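Side-chain contacts in CMP/dCMP-type deaminase domain-containing protein (Aspergillus oryzae RIB40, PDB 7DRY), which is a zinc-dependent deaminase of the cytidine deaminase fold, named Rib2, that probably carries out the deamination step of riboflavin biosynthesis: residues 5-8 with 9-12; 40-43 with 44-47. All blocks are in the same frame, centred on the assembly; numbering follows the deposited sequence. Where two conformers were deposited one is given.

Contact 1: residues 5-8 with 9-12; sequences HAKY and LREC
His5 and Leu9 form the first i to i+4 pair in the opening turns of helix 5-16, an amphipathic alpha-helix lying against the mixed sheet of the cytidine deaminase fold. The carbonyl of His5 accepts the amide of Leu9 (N to O 2.9 Å), and CG of the leucine rests on that same oxygen. The imidazole of His5 points instead to the sheet, where ND1 is hydrogen-bonded to the hydroxyl of Tyr96 and the ring stacks on Tyr131. Ala6, also bonded through its carbonyl to the amide four residues on, belongs to the outer side. Arg10 is modelled in two conformers; in the one given, its chain bends back at chi3, one guanidinium face settles over Ala6 O and Lys7 CA, near its rim, and NH1 lies 3.8 Å from Ala6 CB. Lys7 runs across this arginine conformer at about a right angle, while its ammonium goes on to Glu11. CG is anti to the backbone N and the lysine chain runs out extended to CE, where a nearly eclipsed chi4 (-8°) turns NZ back to a salt bridge with OE2 of Glu11, a long flexible base and an acid one turn apart on the solvent side. Tyr8 suits the buried side: its ring stacks on Tyr96 and its hydroxyl is probably hydrogen-bonded to Asp45. Its carbonyl binds the amide of Cys12, a small buried residue. The two oxygens of Glu11 have different neighbours: OE1 approaches the Tyr8 ring obliquely, 3.6 Å from CD1, with the carboxylate plane 86° from the phenol ring, while NZ of Lys7 meets OE2 at 2.7 Å on its anti side, 29° out of the carboxylate plane.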
# COMPACT_ATOMS: atom_id res chain seq x y z
N HIS A 5 6.75 -8.88 9.64
CA HIS A 5 6.19 -7.65 9.11
C HIS A 5 7.27 -6.62 8.83
O HIS A 5 7.21 -5.93 7.80
CB HIS A 5 5.13 -7.08 10.06
CG HIS A 5 4.10 -8.09 10.45
ND1 HIS A 5 3.49 -8.91 9.53
CD2 HIS A 5 3.58 -8.42 11.65
CE1 HIS A 5 2.64 -9.71 10.15
NE2 HIS A 5 2.67 -9.43 11.44
N ALA A 6 8.25 -6.50 9.73
CA ALA A 6 9.33 -5.56 9.50
C ALA A 6 10.10 -5.89 8.23
O ALA A 6 10.47 -4.99 7.47
CB ALA A 6 10.27 -5.54 10.72
N LYS A 7 10.35 -7.18 7.98
CA LYS A 7 11.08 -7.56 6.78
C LYS A 7 10.29 -7.22 5.52
O LYS A 7 10.85 -6.69 4.55
CB LYS A 7 11.46 -9.04 6.80
CG LYS A 7 12.34 -9.45 5.63
CD LYS A 7 12.52 -10.96 5.53
CE LYS A 7 13.45 -11.33 4.38
NZ LYS A 7 13.81 -10.16 3.53
N TYR A 8 8.99 -7.50 5.52
CA TYR A 8 8.17 -7.11 4.38
C TYR A 8 8.20 -5.61 4.16
O TYR A 8 8.27 -5.14 3.02
CB TYR A 8 6.72 -7.57 4.57
CG TYR A 8 6.48 -9.00 4.15
CD1 TYR A 8 6.59 -9.38 2.81
CD2 TYR A 8 6.14 -9.98 5.08
CE1 TYR A 8 6.37 -10.68 2.42
CE2 TYR A 8 5.92 -11.29 4.69
CZ TYR A 8 6.03 -11.64 3.35
OH TYR A 8 5.81 -12.94 2.95
N LEU A 9 8.17 -4.82 5.25
CA LEU A 9 8.19 -3.38 5.07
C LEU A 9 9.53 -2.90 4.53
O LEU A 9 9.57 -1.95 3.75
CB LEU A 9 7.79 -2.65 6.35
CG LEU A 9 6.29 -2.75 6.62
CD1 LEU A 9 5.99 -2.09 7.94
CD2 LEU A 9 5.44 -2.14 5.50
N ARG A 10 10.64 -3.54 4.92
CA ARG A 10 11.93 -3.20 4.34
C ARG A 10 11.95 -3.51 2.85
O ARG A 10 12.52 -2.75 2.06
CB ARG A 10 13.05 -3.95 5.06
CG ARG A 10 13.32 -3.46 6.48
CD ARG A 10 14.62 -4.02 7.03
NE ARG A 10 14.57 -5.46 7.23
CZ ARG A 10 14.17 -6.05 8.35
NH1 ARG A 10 13.79 -5.32 9.39
NH2 ARG A 10 14.16 -7.38 8.44
N GLU A 11 11.33 -4.63 2.46
CA GLU A 11 11.23 -4.96 1.05
C GLU A 11 10.36 -3.94 0.32
O GLU A 11 10.65 -3.56 -0.82
CB GLU A 11 10.68 -6.38 0.89
CG GLU A 11 11.66 -7.46 1.36
CD GLU A 11 11.04 -8.84 1.49
OE1 GLU A 11 9.82 -8.98 1.30
OE2 GLU A 11 11.79 -9.80 1.78
N CYS A 12 9.30 -3.47 0.98
CA CYS A 12 8.48 -2.41 0.40
C CYS A 12 9.30 -1.14 0.22
O CYS A 12 9.14 -0.42 -0.77
CB CYS A 12 7.32 -2.12 1.35
SG CYS A 12 5.97 -3.33 1.26

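Contact 2: residues 40-43 with 44-47; sequences YKTE and DDRI
The Tyr40 ring and the Asp45 carboxylate are turned nearly alike, their planes 16° apart, but are displaced from each other: OD1 approaches CD2 obliquely at 4.1 Å. On its other branch, Asp45 OD2 touches the methyl CG2 of Thr42 at 3.7 Å. Residues 42-44 form a short 3-10 turn, with i to i+3 bonds from Asp44 N to Lys41 O and from Asp45 N to Thr42 O (each 2.9 Å). Both amides stand well above the plane of the carbonyl they bind, by 60° in the second case. Water reinforces the turn: one molecule donates to both Lys41 O and Asp45 OD1, and another accepts from Lys41 N while donating to Asp44 OD2 at 2.6 Å. Short acidic side chains suit this place because their carboxylates accept from waters that also bind the turn's backbone. With CG beside its backbone N (chi1 -79°), Asp45 packs CB against Thr42 O at 3.2 Å. A further water joins the carbonyls of Glu43 and Asp45 as the backbone straightens. The turn is at the end of the long loop of a beta hairpin, leading straight into strand 46-52 at one edge of the sheet. Asp45 OD2 forms a salt bridge with Arg35 of the partner strand 29-36 and probably a hydrogen bond with Tyr8 of helix 5-16, while Tyr40 packs on Arg35.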
# COMPACT_ATOMS: atom_id res chain seq x y z
N TYR A 40 -0.16 -19.08 11.20
CA TYR A 40 0.52 -19.29 9.93
C TYR A 40 2.03 -19.37 10.09
O TYR A 40 2.61 -18.93 11.09
CB TYR A 40 0.20 -18.16 8.95
CG TYR A 40 0.90 -16.86 9.29
CD1 TYR A 40 0.38 -16.01 10.25
CD2 TYR A 40 2.09 -16.49 8.67
CE1 TYR A 40 1.00 -14.82 10.57
CE2 TYR A 40 2.73 -15.31 8.99
CZ TYR A 40 2.17 -14.48 9.94
OH TYR A 40 2.79 -13.29 10.28
N LYS A 41 2.67 -19.93 9.07
CA LYS A 41 4.12 -19.96 8.95
C LYS A 41 4.51 -19.06 7.78
O LYS A 41 3.91 -19.15 6.70
CB LYS A 41 4.61 -21.39 8.68
CG LYS A 41 4.63 -22.35 9.88
CD LYS A 41 3.27 -22.50 10.58
CE LYS A 41 3.34 -23.39 11.81
NZ LYS A 41 2.65 -22.72 12.95
N THR A 42 5.51 -18.20 8.00
CA THR A 42 5.91 -17.24 6.97
C THR A 42 6.38 -17.94 5.70
O THR A 42 6.19 -17.42 4.59
CB THR A 42 6.99 -16.30 7.50
OG1 THR A 42 6.55 -15.73 8.74
CG2 THR A 42 7.28 -15.18 6.51
N GLU A 43 6.97 -19.13 5.84
CA GLU A 43 7.40 -19.89 4.67
C GLU A 43 6.24 -20.23 3.74
O GLU A 43 6.47 -20.47 2.55
CB GLU A 43 8.13 -21.16 5.11
CG GLU A 43 7.47 -21.88 6.28
CD GLU A 43 8.07 -21.48 7.62
OE1 GLU A 43 8.41 -22.39 8.41
OE2 GLU A 43 8.20 -20.26 7.89
N ASP A 44 5.01 -20.24 4.25
CA ASP A 44 3.84 -20.51 3.43
C ASP A 44 3.28 -19.27 2.75
O ASP A 44 2.34 -19.39 1.95
CB ASP A 44 2.73 -21.18 4.25
CG ASP A 44 3.07 -22.60 4.66
OD1 ASP A 44 3.86 -23.25 3.94
OD2 ASP A 44 2.55 -23.06 5.70
N ASP A 45 3.80 -18.08 3.05
CA ASP A 45 3.36 -16.88 2.34
C ASP A 45 3.68 -17.02 0.85
O ASP A 45 4.70 -17.60 0.47
CB ASP A 45 4.12 -15.65 2.85
CG ASP A 45 3.59 -15.12 4.18
OD1 ASP A 45 2.61 -15.64 4.73
OD2 ASP A 45 4.20 -14.13 4.67
N ARG A 46 2.80 -16.49 0.01
CA ARG A 46 3.04 -16.42 -1.42
C ARG A 46 2.89 -14.98 -1.86
O ARG A 46 1.91 -14.32 -1.52
CB ARG A 46 2.02 -17.28 -2.18
CG ARG A 46 2.05 -18.76 -1.78
CD ARG A 46 0.77 -19.48 -2.21
NE ARG A 46 0.76 -20.89 -1.81
CZ ARG A 46 -0.30 -21.68 -1.90
NH1 ARG A 46 -1.44 -21.21 -2.37
NH2 ARG A 46 -0.22 -22.95 -1.51
N ILE A 47 3.86 -14.48 -2.62
CA ILE A 47 3.74 -13.14 -3.18
C ILE A 47 2.73 -13.16 -4.31
O ILE A 47 2.78 -14.02 -5.20
CB ILE A 47 5.09 -12.59 -3.65
CG1 ILE A 47 6.11 -12.64 -2.52
CG2 ILE A 47 4.94 -11.16 -4.16
CD1 ILE A 47 5.65 -11.94 -1.26
O HOH W 1 1.26 -18.07 5.29
O HOH W 2 1.04 -21.62 7.27
O HOH W 3 7.52 -17.10 1.42
O HOH W 4 5.24 -20.16 -0.29

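How the contacts relate
From the N terminus, the chain first enters helix 5-16, where contact 1 lies within one continuous helix and closes only helical turns. It then passes through strand 29-36 before contact 2 closes a tight turn at the end of the hairpin loop and leads into strand 46-52. The two lie in series, neither enclosing nor crossing the other, with centres about 14 Å apart on the same side of the chain's centre. The helix meets the hairpin directly: Tyr8 OH lies 2.6 Å from Asp45 OD2, a probable hydrogen bond, while His5 CE1 packs against Tyr40 OH. Tyr8 also touches Ile47, tying the N-terminal helix to an edge strand.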